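AvmM (Streptomyces sp. NBRC 109436, PDB 7FE6) catalyses macrocyclization through dehydration and Michael-type addition in the biosynthesis of alchivemycin A. Local coordinates at residues Lys16-Asn21 with Lys168-Gly173; Leu72-Phe77 with Ala94-Pro99; Gly119-Pro124 with Pro129-Glu134. All coordinates share one frame; numbering follows the deposited sequence.

Contact 1 of 3, residues Lys16-Asn21 with Lys168-Gly173; sequences KGFRVN and KSIIPG
Phe18 reaches across to Ile170 and Ile171 through CE1 of its ring, and all the contact from its own segment runs through this one side chain. The backbones stand well apart, the CA atoms of Phe18 and Ile170 being 9.2 Å from each other, and the ring bridges the gap because chi1 of -56° sets CG beside the backbone N and anti to the carbonyl carbon. Its CE1 takes the closest approaches, 3.8 Å to CD1 of Ile171 and 3.9 Å to CG1 of the same residue. The next ring atom, CZ, lies 4.2 Å from Ile171 CD1. Ile171 crosses the phenylalanine side chain at about a right angle, with an outstretched CG1-CD1 arm (chi2 -180°) that brings both carbons up to one ring corner. Ile170 is more distant: its CG2 lies near the ring plane, 4.4 Å from Phe18 CE1, so it borders the ring instead of covering it. Only carbon atoms meet here, by van der Waals contact. Phe18 lies on the short strand 18-20, which pairs antiparallel with strand 13-15 in a hairpin tied by backbone bonds of Arg19 and Asn21 to Phe179 of strand 178-189. The isoleucines belong to the long loop between strands 153-162 and 178-189, whose later strand supplies Phe179, which Phe18, Ile170 and Ile171 all touch. Arg19 also lays its charge against Tyr12 in a cation-pi contact, whereas Val20 turns to the hairpin partner, Arg13. Asn21, which is buried, divides its amide between the hydroxyl of Tyr55 and the backbone N of Asn23.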
loop_
_atom_site.group_PDB
_atom_site.type_symbol
_atom_site.label_atom_id
_atom_site.label_comp_id
_atom_site.label_asym_id
_atom_site.label_seq_id
_atom_site.Cartn_x
_atom_site.Cartn_y
_atom_site.Cartn_z
ATOM N N LYS A 16 13.137 -20.015 8.619
ATOM C CA LYS A 16 14.276 -20.171 9.535
ATOM C C LYS A 16 13.752 -21.091 10.636
ATOM O O LYS A 16 13.196 -22.158 10.330
ATOM C CB LYS A 16 14.798 -18.812 10.003
ATOM C CG LYS A 16 14.854 -17.685 8.954
ATOM C CD LYS A 16 15.817 -17.916 7.792
ATOM C CE LYS A 16 16.060 -16.579 7.072
ATOM N NZ LYS A 16 16.905 -16.668 5.853
ATOM N N GLY A 17 13.914 -20.757 11.907
ATOM C CA GLY A 17 13.308 -21.532 12.967
ATOM C C GLY A 17 12.051 -20.926 13.547
ATOM O O GLY A 17 11.543 -21.438 14.554
ATOM N N PHE A 18 11.501 -19.891 12.918
ATOM C CA PHE A 18 10.496 -19.040 13.532
ATOM C C PHE A 18 9.107 -19.382 13.021
ATOM O O PHE A 18 8.929 -19.848 11.893
ATOM C CB PHE A 18 10.799 -17.570 13.238
ATOM C CG PHE A 18 12.168 -17.133 13.679
ATOM C CD1 PHE A 18 12.425 -16.844 15.013
ATOM C CD2 PHE A 18 13.207 -17.048 12.770
ATOM C CE1 PHE A 18 13.692 -16.455 15.424
ATOM C CE2 PHE A 18 14.473 -16.663 13.176
ATOM C CZ PHE A 18 14.715 -16.367 14.504
ATOM N N ARG A 19 8.122 -19.140 13.872
ATOM C CA ARG A 19 6.733 -19.370 13.522
ATOM C C ARG A 19 6.124 -18.058 13.046
ATOM O O ARG A 19 6.291 -17.010 13.685
ATOM C CB ARG A 19 5.966 -19.940 14.712
ATOM C CG ARG A 19 6.437 -21.332 15.115
ATOM C CD ARG A 19 5.596 -21.882 16.240
ATOM N NE ARG A 19 5.888 -21.216 17.509
ATOM C CZ ARG A 19 5.042 -21.174 18.536
ATOM N NH1 ARG A 19 3.844 -21.739 18.435
ATOM N NH2 ARG A 19 5.381 -20.553 19.659
ATOM N N VAL A 20 5.408 -18.123 11.932
ATOM C CA VAL A 20 4.923 -16.930 11.260
ATOM C C VAL A 20 3.443 -17.114 10.957
ATOM O O VAL A 20 3.054 -18.079 10.289
ATOM C CB VAL A 20 5.720 -16.637 9.977
ATOM C CG1 VAL A 20 5.013 -15.600 9.144
ATOM C CG2 VAL A 20 7.142 -16.194 10.329
ATOM N N ASN A 21 2.624 -16.201 11.467
ATOM C CA ASN A 21 1.207 -16.127 11.146
ATOM C C ASN A 21 1.018 -14.989 10.151
ATOM O O ASN A 21 1.085 -13.813 10.524
ATOM C CB ASN A 21 0.378 -15.910 12.404
ATOM C CG ASN A 21 -1.097 -16.077 12.146
ATOM O OD1 ASN A 21 -1.537 -16.037 10.999
ATOM N ND2 ASN A 21 -1.877 -16.239 13.203
ATOM N N LYS A 168 7.223 -15.350 26.352
ATOM C CA LYS A 168 8.331 -14.414 26.414
ATOM C C LYS A 168 8.900 -14.183 25.019
ATOM O O LYS A 168 8.917 -15.090 24.183
ATOM C CB LYS A 168 9.411 -14.944 27.359
ATOM C CG LYS A 168 8.946 -15.085 28.798
ATOM C CD LYS A 168 8.120 -16.362 29.008
ATOM C CE LYS A 168 7.850 -16.672 30.480
ATOM N NZ LYS A 168 8.898 -17.546 31.067
ATOM N N SER A 169 9.376 -12.962 24.774
ATOM C CA SER A 169 9.902 -12.634 23.456
ATOM C C SER A 169 11.129 -13.495 23.173
ATOM O O SER A 169 11.882 -13.846 24.084
ATOM C CB SER A 169 10.261 -11.154 23.382
ATOM O OG SER A 169 9.138 -10.349 23.668
ATOM N N ILE A 170 11.306 -13.871 21.903
ATOM C CA ILE A 170 12.236 -14.945 21.551
ATOM C C ILE A 170 13.519 -14.399 20.935
ATOM O O ILE A 170 14.561 -15.053 20.991
ATOM C CB ILE A 170 11.559 -15.992 20.641
ATOM C CG1 ILE A 170 12.185 -17.367 20.890
ATOM C CG2 ILE A 170 11.637 -15.614 19.176
ATOM C CD1 ILE A 170 11.524 -18.501 20.121
ATOM N N ILE A 171 13.449 -13.241 20.296
ATOM C CA ILE A 171 14.618 -12.577 19.721
ATOM C C ILE A 171 15.017 -11.437 20.653
ATOM O O ILE A 171 14.178 -10.569 20.935
ATOM C CB ILE A 171 14.329 -12.034 18.314
ATOM C CG1 ILE A 171 13.826 -13.145 17.401
ATOM C CG2 ILE A 171 15.582 -11.391 17.742
ATOM C CD1 ILE A 171 13.532 -12.665 16.010
ATOM N N PRO A 172 16.265 -11.378 21.118
ATOM C CA PRO A 172 16.621 -10.345 22.100
ATOM C C PRO A 172 16.510 -8.962 21.478
ATOM O O PRO A 172 17.013 -8.712 20.380
ATOM C CB PRO A 172 18.065 -10.698 22.489
ATOM C CG PRO A 172 18.589 -11.471 21.341
ATOM C CD PRO A 172 17.416 -12.234 20.779
ATOM N N GLY A 173 15.797 -8.082 22.168
ATOM C CA GLY A 173 15.561 -6.739 21.709
ATOM C C GLY A 173 14.237 -6.537 21.001
ATOM O O GLY A 173 13.727 -5.412 20.993
#

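Contact 2 of 3, residues Leu72-Phe77 with Ala94-Pro99; sequences LRREDF and AKCWDP
Arg73 and Arg74 leave neighbouring backbone positions by different first torsions and so reach different residues, Pro99 and Cys96. In Arg74 a chi1 of 172° carries CG away from the backbone N, and a bend at chi2 then lays the middle of the chain beside the sulfur. In Arg73 CG sits beside the backbone N instead (chi1 -60°), and a bend at chi2 brings CD and NE up to CG of Pro99. There CD of Arg73 comes 3.7 Å from CG of Pro99, the two side chains crossing at about a right angle, while CB of Pro99 lies over one face of the guanidinium. Cys96 SG is 3.7 Å from both CD and NE of Arg74 and meets that guanidinium at its edge, in its plane. Segment 72-77, with a 3-10 turn at 74-76, links strand 57-66 to 77-83, and segment 94-99 links 89-90 to 107-113, so both loops cross from one five-stranded sheet to the other. Asp76 ties the turn to its start: OD2 accepts the backbone N of Arg73 at 2.7 Å, on the anti side of the carboxylate and 30° out of its plane, while Asp76 N bonds back to Arg73 O at 3.0 Å. Asp76 OD1 is salt-bridged to Arg145. After the turn, Arg74 O stands 3.5 Å above the plane of the Phe77 ring, over its centre. Arg73 NH1 bonds to the backbone oxygens of Leu72 and Asp70, whereas NE of Arg74 bonds to OE1 of Gln91, which also packs on Cys96. Both charged ends are thus held by oxygens beyond the opposing segment, and arginine chains lying against sulfur and proline carbons join the two loops.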
loop_
_atom_site.group_PDB
_atom_site.type_symbol
_atom_site.label_atom_id
_atom_site.label_comp_id
_atom_site.label_asym_id
_atom_site.label_seq_id
_atom_site.Cartn_x
_atom_site.Cartn_y
_atom_site.Cartn_z
ATOM N N LEU A 72 26.136 0.463 8.557
ATOM C CA LEU A 72 25.027 1.095 9.269
ATOM C C LEU A 72 24.855 0.512 10.676
ATOM O O LEU A 72 24.954 -0.702 10.885
ATOM C CB LEU A 72 23.728 0.942 8.464
ATOM C CG LEU A 72 22.395 1.409 9.069
ATOM C CD1 LEU A 72 22.381 2.923 9.220
ATOM C CD2 LEU A 72 21.196 0.943 8.224
ATOM N N ARG A 73 24.655 1.387 11.659
ATOM C CA ARG A 73 24.329 0.971 13.021
ATOM C C ARG A 73 23.099 1.729 13.514
ATOM O O ARG A 73 22.682 2.718 12.913
ATOM C CB ARG A 73 25.511 1.207 13.972
ATOM C CG ARG A 73 26.740 0.443 13.564
ATOM C CD ARG A 73 26.537 -1.070 13.648
ATOM N NE ARG A 73 27.759 -1.766 13.239
ATOM C CZ ARG A 73 27.962 -2.270 12.024
ATOM N NH1 ARG A 73 26.998 -2.194 11.097
ATOM N NH2 ARG A 73 29.119 -2.863 11.740
ATOM N N ARG A 74 22.552 1.288 14.656
ATOM C CA ARG A 74 21.383 1.953 15.241
ATOM C C ARG A 74 21.635 3.442 15.454
ATOM O O ARG A 74 20.727 4.273 15.283
ATOM C CB ARG A 74 21.001 1.276 16.567
ATOM C CG ARG A 74 19.912 1.997 17.368
ATOM C CD ARG A 74 18.597 2.152 16.587
ATOM N NE ARG A 74 17.578 2.833 17.380
ATOM C CZ ARG A 74 17.456 4.157 17.471
ATOM N NH1 ARG A 74 18.290 4.950 16.806
ATOM N NH2 ARG A 74 16.500 4.691 18.231
ATOM N N GLU A 75 22.870 3.781 15.845
ATOM C CA GLU A 75 23.315 5.138 16.140
ATOM C C GLU A 75 23.310 6.076 14.937
ATOM O O GLU A 75 23.306 7.295 15.133
ATOM C CB GLU A 75 24.742 5.085 16.725
ATOM C CG GLU A 75 24.859 4.450 18.125
ATOM C CD GLU A 75 24.534 2.954 18.143
ATOM O OE1 GLU A 75 25.149 2.208 17.335
ATOM O OE2 GLU A 75 23.641 2.537 18.947
ATOM N N ASP A 76 23.301 5.560 13.707
ATOM C CA ASP A 76 23.431 6.419 12.528
ATOM C C ASP A 76 22.117 7.077 12.131
ATOM O O ASP A 76 22.070 7.799 11.119
ATOM C CB ASP A 76 23.954 5.629 11.327
ATOM C CG ASP A 76 25.352 5.126 11.528
ATOM O OD1 ASP A 76 26.202 5.913 12.003
ATOM O OD2 ASP A 76 25.582 3.929 11.227
ATOM N N PHE A 77 21.047 6.803 12.866
ATOM C CA PHE A 77 19.763 7.413 12.593
ATOM C C PHE A 77 19.044 7.713 13.902
ATOM O O PHE A 77 19.363 7.171 14.964
ATOM C CB PHE A 77 18.923 6.525 11.665
ATOM C CG PHE A 77 18.713 5.106 12.157
ATOM C CD1 PHE A 77 17.599 4.775 12.927
ATOM C CD2 PHE A 77 19.589 4.090 11.790
ATOM C CE1 PHE A 77 17.389 3.470 13.345
ATOM C CE2 PHE A 77 19.374 2.783 12.207
ATOM C CZ PHE A 77 18.263 2.474 12.982
ATOM N N ALA A 94 18.519 -0.107 23.244
ATOM C CA ALA A 94 18.571 -1.395 23.927
ATOM C C ALA A 94 17.421 -2.323 23.542
ATOM O O ALA A 94 17.541 -3.539 23.726
ATOM C CB ALA A 94 18.569 -1.183 25.439
ATOM N N LYS A 95 16.322 -1.794 23.012
ATOM C CA LYS A 95 15.257 -2.635 22.458
ATOM C C LYS A 95 15.419 -2.755 20.950
ATOM O O LYS A 95 14.493 -2.554 20.161
ATOM C CB LYS A 95 13.871 -2.101 22.821
ATOM C CG LYS A 95 13.514 -2.101 24.301
ATOM C CD LYS A 95 12.015 -1.820 24.519
ATOM C CE LYS A 95 11.686 -1.426 25.959
ATOM N NZ LYS A 95 12.341 -0.154 26.392
ATOM N N CYS A 96 16.647 -3.074 20.555
ATOM C CA CYS A 96 16.990 -3.369 19.176
ATOM C C CYS A 96 17.736 -4.689 19.149
ATOM O O CYS A 96 18.307 -5.120 20.157
ATOM C CB CYS A 96 17.866 -2.290 18.530
ATOM S SG CYS A 96 17.102 -0.661 18.393
ATOM N N TRP A 97 17.635 -5.369 18.013
ATOM C CA TRP A 97 18.492 -6.505 17.748
ATOM C C TRP A 97 19.872 -5.999 17.342
ATOM O O TRP A 97 20.035 -4.862 16.892
ATOM C CB TRP A 97 17.867 -7.385 16.666
ATOM C CG TRP A 97 18.340 -8.791 16.658
ATOM C CD1 TRP A 97 19.107 -9.406 17.595
ATOM C CD2 TRP A 97 18.069 -9.774 15.653
ATOM N NE1 TRP A 97 19.343 -10.713 17.239
ATOM C CE2 TRP A 97 18.715 -10.966 16.049
ATOM C CE3 TRP A 97 17.351 -9.763 14.449
ATOM C CZ2 TRP A 97 18.658 -12.136 15.290
ATOM C CZ3 TRP A 97 17.297 -10.925 13.698
ATOM C CH2 TRP A 97 17.947 -12.099 14.124
ATOM N N ASP A 98 20.877 -6.839 17.551
ATOM C CA ASP A 98 22.219 -6.520 17.096
ATOM C C ASP A 98 22.275 -6.545 15.570
ATOM O O ASP A 98 21.499 -7.266 14.930
ATOM C CB ASP A 98 23.238 -7.501 17.662
ATOM C CG ASP A 98 23.583 -7.203 19.095
ATOM O OD1 ASP A 98 23.390 -6.048 19.519
ATOM O OD2 ASP A 98 24.097 -8.100 19.782
ATOM N N PRO A 99 23.218 -5.773 14.960
ATOM C CA PRO A 99 23.365 -5.785 13.499
ATOM C C PRO A 99 23.323 -7.182 12.910
ATOM O O PRO A 99 23.858 -8.123 13.494
ATOM C CB PRO A 99 24.742 -5.140 13.282
ATOM C CG PRO A 99 24.950 -4.259 14.459
ATOM C CD PRO A 99 24.222 -4.903 15.612
#

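Contact 3 of 3, residues Gly119-Pro124 with Pro129-Glu134; sequences GILSKP and PLPEVE. With ZHU (Alchivemycin A), chain I.
Leu121 pushes into the bend of segment 129-134 and touches Pro129, Leu130, Pro131 and Glu134, which makes it the tightly packed half of the contact. With chi1 at -61°, its CG is anti to the carbonyl carbon and both methyl groups are carried toward that segment: CD1 lies 3.7 Å from Glu134 CB and 3.9 Å from Leu130 CD1, while CD2 lies 3.9 Å from Pro131 CD. The Leu121 carbonyl O meets CD of Pro129 at 3.3 Å. The other half is loose and exposed. There Lys123 crosses the proline ring at about a right angle, Lys123 CG lying 4.2 Å from Pro129 CG. The bent lysine chain brings NZ back to Leu121 O in a weak hydrogen bond. Both segments belong to the loop between strands 107-113 and 135-144, where Asp117 bonds to Leu121 N and Ser122 OG. Pro131 to Glu134 form a type II beta turn, in which Val133 takes the third position with positive phi (78°). This turn borders the alchivemycin A pocket, to which Arg50 also belongs: Val133 O lies 3.0 Å from C31 of the ligand, and Glu134 OE1 lies 3.4 Å from C7. Glu132 forms a salt bridge with Arg13 of the second subunit, whose Tyr15 packs on Glu134. Leu121 methyls therefore pack along Glu134, CD2 reaching the aliphatic chain and approaching OE1, so that one carboxylate lies between an apolar side chain and the bound macrocycle.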
loop_
_atom_site.group_PDB
_atom_site.type_symbol
_atom_site.label_atom_id
_atom_site.label_comp_id
_atom_site.label_asym_id
_atom_site.label_seq_id
_atom_site.Cartn_x
_atom_site.Cartn_y
_atom_site.Cartn_z
ATOM N N GLY A 119 -4.974 3.023 25.235
ATOM C CA GLY A 119 -6.264 2.571 25.711
ATOM C C GLY A 119 -7.292 2.290 24.637
ATOM O O GLY A 119 -8.487 2.280 24.929
ATOM N N ILE A 120 -6.878 2.112 23.390
ATOM C CA ILE A 120 -7.824 1.669 22.376
ATOM C C ILE A 120 -8.008 0.161 22.547
ATOM O O ILE A 120 -9.053 -0.290 23.020
ATOM C CB ILE A 120 -7.341 2.072 20.984
ATOM C CG1 ILE A 120 -7.219 3.590 20.977
ATOM C CG2 ILE A 120 -8.301 1.600 19.918
ATOM C CD1 ILE A 120 -6.781 4.189 19.658
ATOM N N LEU A 121 -6.991 -0.626 22.196
ATOM C CA LEU A 121 -6.961 -2.058 22.472
ATOM C C LEU A 121 -6.226 -2.396 23.768
ATOM O O LEU A 121 -6.488 -3.452 24.373
ATOM C CB LEU A 121 -6.289 -2.801 21.316
ATOM C CG LEU A 121 -7.000 -2.664 19.968
ATOM C CD1 LEU A 121 -6.237 -3.364 18.860
ATOM C CD2 LEU A 121 -8.408 -3.230 20.099
ATOM N N SER A 122 -5.317 -1.533 24.202
ATOM C CA SER A 122 -4.459 -1.864 25.319
ATOM C C SER A 122 -5.255 -1.913 26.619
ATOM O O SER A 122 -6.321 -1.303 26.762
ATOM C CB SER A 122 -3.304 -0.867 25.423
ATOM O OG SER A 122 -3.761 0.411 25.815
ATOM N N LYS A 123 -4.732 -2.683 27.554
ATOM C CA LYS A 123 -5.313 -2.999 28.831
ATOM C C LYS A 123 -4.478 -2.372 29.930
ATOM O O LYS A 123 -3.326 -1.987 29.700
ATOM C CB LYS A 123 -5.388 -4.522 29.008
ATOM C CG LYS A 123 -6.499 -5.185 28.223
ATOM C CD LYS A 123 -7.890 -4.781 28.798
ATOM C CE LYS A 123 -9.045 -5.071 27.830
ATOM N NZ LYS A 123 -8.882 -4.311 26.558
ATOM N N PRO A 124 -5.040 -2.216 31.135
ATOM C CA PRO A 124 -4.286 -1.549 32.213
ATOM C C PRO A 124 -2.968 -2.220 32.575
ATOM O O PRO A 124 -2.078 -1.537 33.094
ATOM C CB PRO A 124 -5.279 -1.553 33.379
ATOM C CG PRO A 124 -6.621 -1.576 32.723
ATOM C CD PRO A 124 -6.455 -2.423 31.499
ATOM N N PRO A 129 -3.651 -6.557 23.370
ATOM C CA PRO A 129 -4.267 -7.695 22.670
ATOM C C PRO A 129 -4.719 -7.244 21.295
ATOM O O PRO A 129 -5.013 -6.068 21.091
ATOM C CB PRO A 129 -5.461 -8.066 23.563
ATOM C CG PRO A 129 -5.265 -7.321 24.836
ATOM C CD PRO A 129 -4.464 -6.109 24.517
ATOM N N LEU A 130 -4.756 -8.175 20.333
ATOM C CA LEU A 130 -5.103 -7.841 18.944
ATOM C C LEU A 130 -6.268 -8.689 18.432
ATOM O O LEU A 130 -6.063 -9.738 17.797
ATOM C CB LEU A 130 -3.888 -7.975 18.020
ATOM C CG LEU A 130 -4.139 -7.411 16.602
ATOM C CD1 LEU A 130 -4.236 -5.878 16.611
ATOM C CD2 LEU A 130 -3.107 -7.891 15.580
ATOM N N PRO A 131 -7.504 -8.256 18.644
ATOM C CA PRO A 131 -8.654 -9.024 18.146
ATOM C C PRO A 131 -8.777 -8.929 16.632
ATOM O O PRO A 131 -8.193 -8.055 15.983
ATOM C CB PRO A 131 -9.858 -8.375 18.843
ATOM C CG PRO A 131 -9.268 -7.483 19.921
ATOM C CD PRO A 131 -7.922 -7.072 19.407
ATOM N N GLU A 132 -9.604 -9.820 16.079
ATOM C CA GLU A 132 -9.762 -9.890 14.633
ATOM C C GLU A 132 -10.254 -8.548 14.124
ATOM O O GLU A 132 -11.013 -7.855 14.809
ATOM C CB GLU A 132 -10.732 -11.009 14.224
ATOM C CG GLU A 132 -12.224 -10.771 14.500
ATOM C CD GLU A 132 -13.146 -11.874 13.907
ATOM O OE1 GLU A 132 -14.227 -12.110 14.487
ATOM O OE2 GLU A 132 -12.824 -12.482 12.853
ATOM N N VAL A 133 -9.713 -8.136 12.970
ATOM C CA VAL A 133 -10.126 -6.922 12.279
ATOM C C VAL A 133 -9.520 -5.697 12.965
ATOM O O VAL A 133 -9.498 -4.599 12.399
ATOM C CB VAL A 133 -11.670 -6.854 12.173
ATOM C CG1 VAL A 133 -12.142 -5.603 11.469
ATOM C CG2 VAL A 133 -12.208 -8.073 11.411
ATOM N N GLU A 134 -8.983 -5.869 14.170
ATOM C CA GLU A 134 -8.419 -4.702 14.835
ATOM C C GLU A 134 -6.997 -4.420 14.338
ATOM O O GLU A 134 -6.325 -5.269 13.729
ATOM C CB GLU A 134 -8.418 -4.890 16.352
ATOM C CG GLU A 134 -9.769 -5.169 16.994
ATOM C CD GLU A 134 -10.718 -3.993 16.982
ATOM O OE1 GLU A 134 -10.287 -2.840 16.767
ATOM O OE2 GLU A 134 -11.914 -4.229 17.231
HETATM C C1 ZHU I . -8.559 -2.028 8.257
HETATM C C11 ZHU I . -13.672 2.275 12.769
HETATM C C12 ZHU I . -12.920 2.547 11.465
HETATM C C14 ZHU I . -15.236 2.100 10.651
HETATM C C15 ZHU I . -16.155 1.510 9.874
HETATM C C17 ZHU I . -18.547 1.949 9.297
HETATM C C19 ZHU I . -19.516 -0.236 8.895
HETATM C C2 ZHU I . -9.115 -1.558 9.578
HETATM C C21 ZHU I . -19.296 -2.694 8.552
HETATM C C22 ZHU I . -19.176 -2.872 10.060
HETATM C C24 ZHU I . -19.290 -0.348 10.408
HETATM C C25 ZHU I . -17.826 0.014 10.780
HETATM C C27 ZHU I . -16.251 -0.672 12.815
HETATM C C28 ZHU I . -19.884 -2.000 12.292
HETATM C C29 ZHU I . -18.573 -3.833 7.847
HETATM C C31 ZHU I . -10.126 -3.714 9.649
HETATM C C35 ZHU I . -11.958 1.302 16.077
HETATM C C38 ZHU I . -14.646 -1.665 14.525
HETATM C C5 ZHU I . -11.967 -1.835 11.833
HETATM C C7 ZHU I . -11.960 -1.249 14.230
HETATM C C9 ZHU I . -12.603 1.163 14.696
HETATM N N33 ZHU I . -14.101 -1.579 13.169
HETATM O O32 ZHU I . -9.650 -1.598 12.431
HETATM O O34 ZHU I . -10.463 0.638 13.687
HETATM O O36 ZHU I . -18.286 0.472 13.049
HETATM O O40 ZHU I . -17.016 -0.924 15.263
HETATM O O41 ZHU I . -14.669 -0.836 10.927
#

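Overall arrangement
Contacts 1 and 2 are neighbours, their centres 18 Å apart: Trp97, next to Cys96 in contact 2, packs its CE2 against CG2 of Ile171 in contact 1 at 3.6 Å. Contact 3 touches neither. Its centre is 21 Å from that of contact 1, with nearest atoms about 9 Å apart, and 29 Å from that of contact 2, across the centre of the chain. Along the sequence contacts 2 and 3 follow one another inside the loop that contact 1 closes. Of the three, contact 3 alone holds residues of the alchivemycin A pocket, whereas contacts 2 and 3 both touch the second subunit.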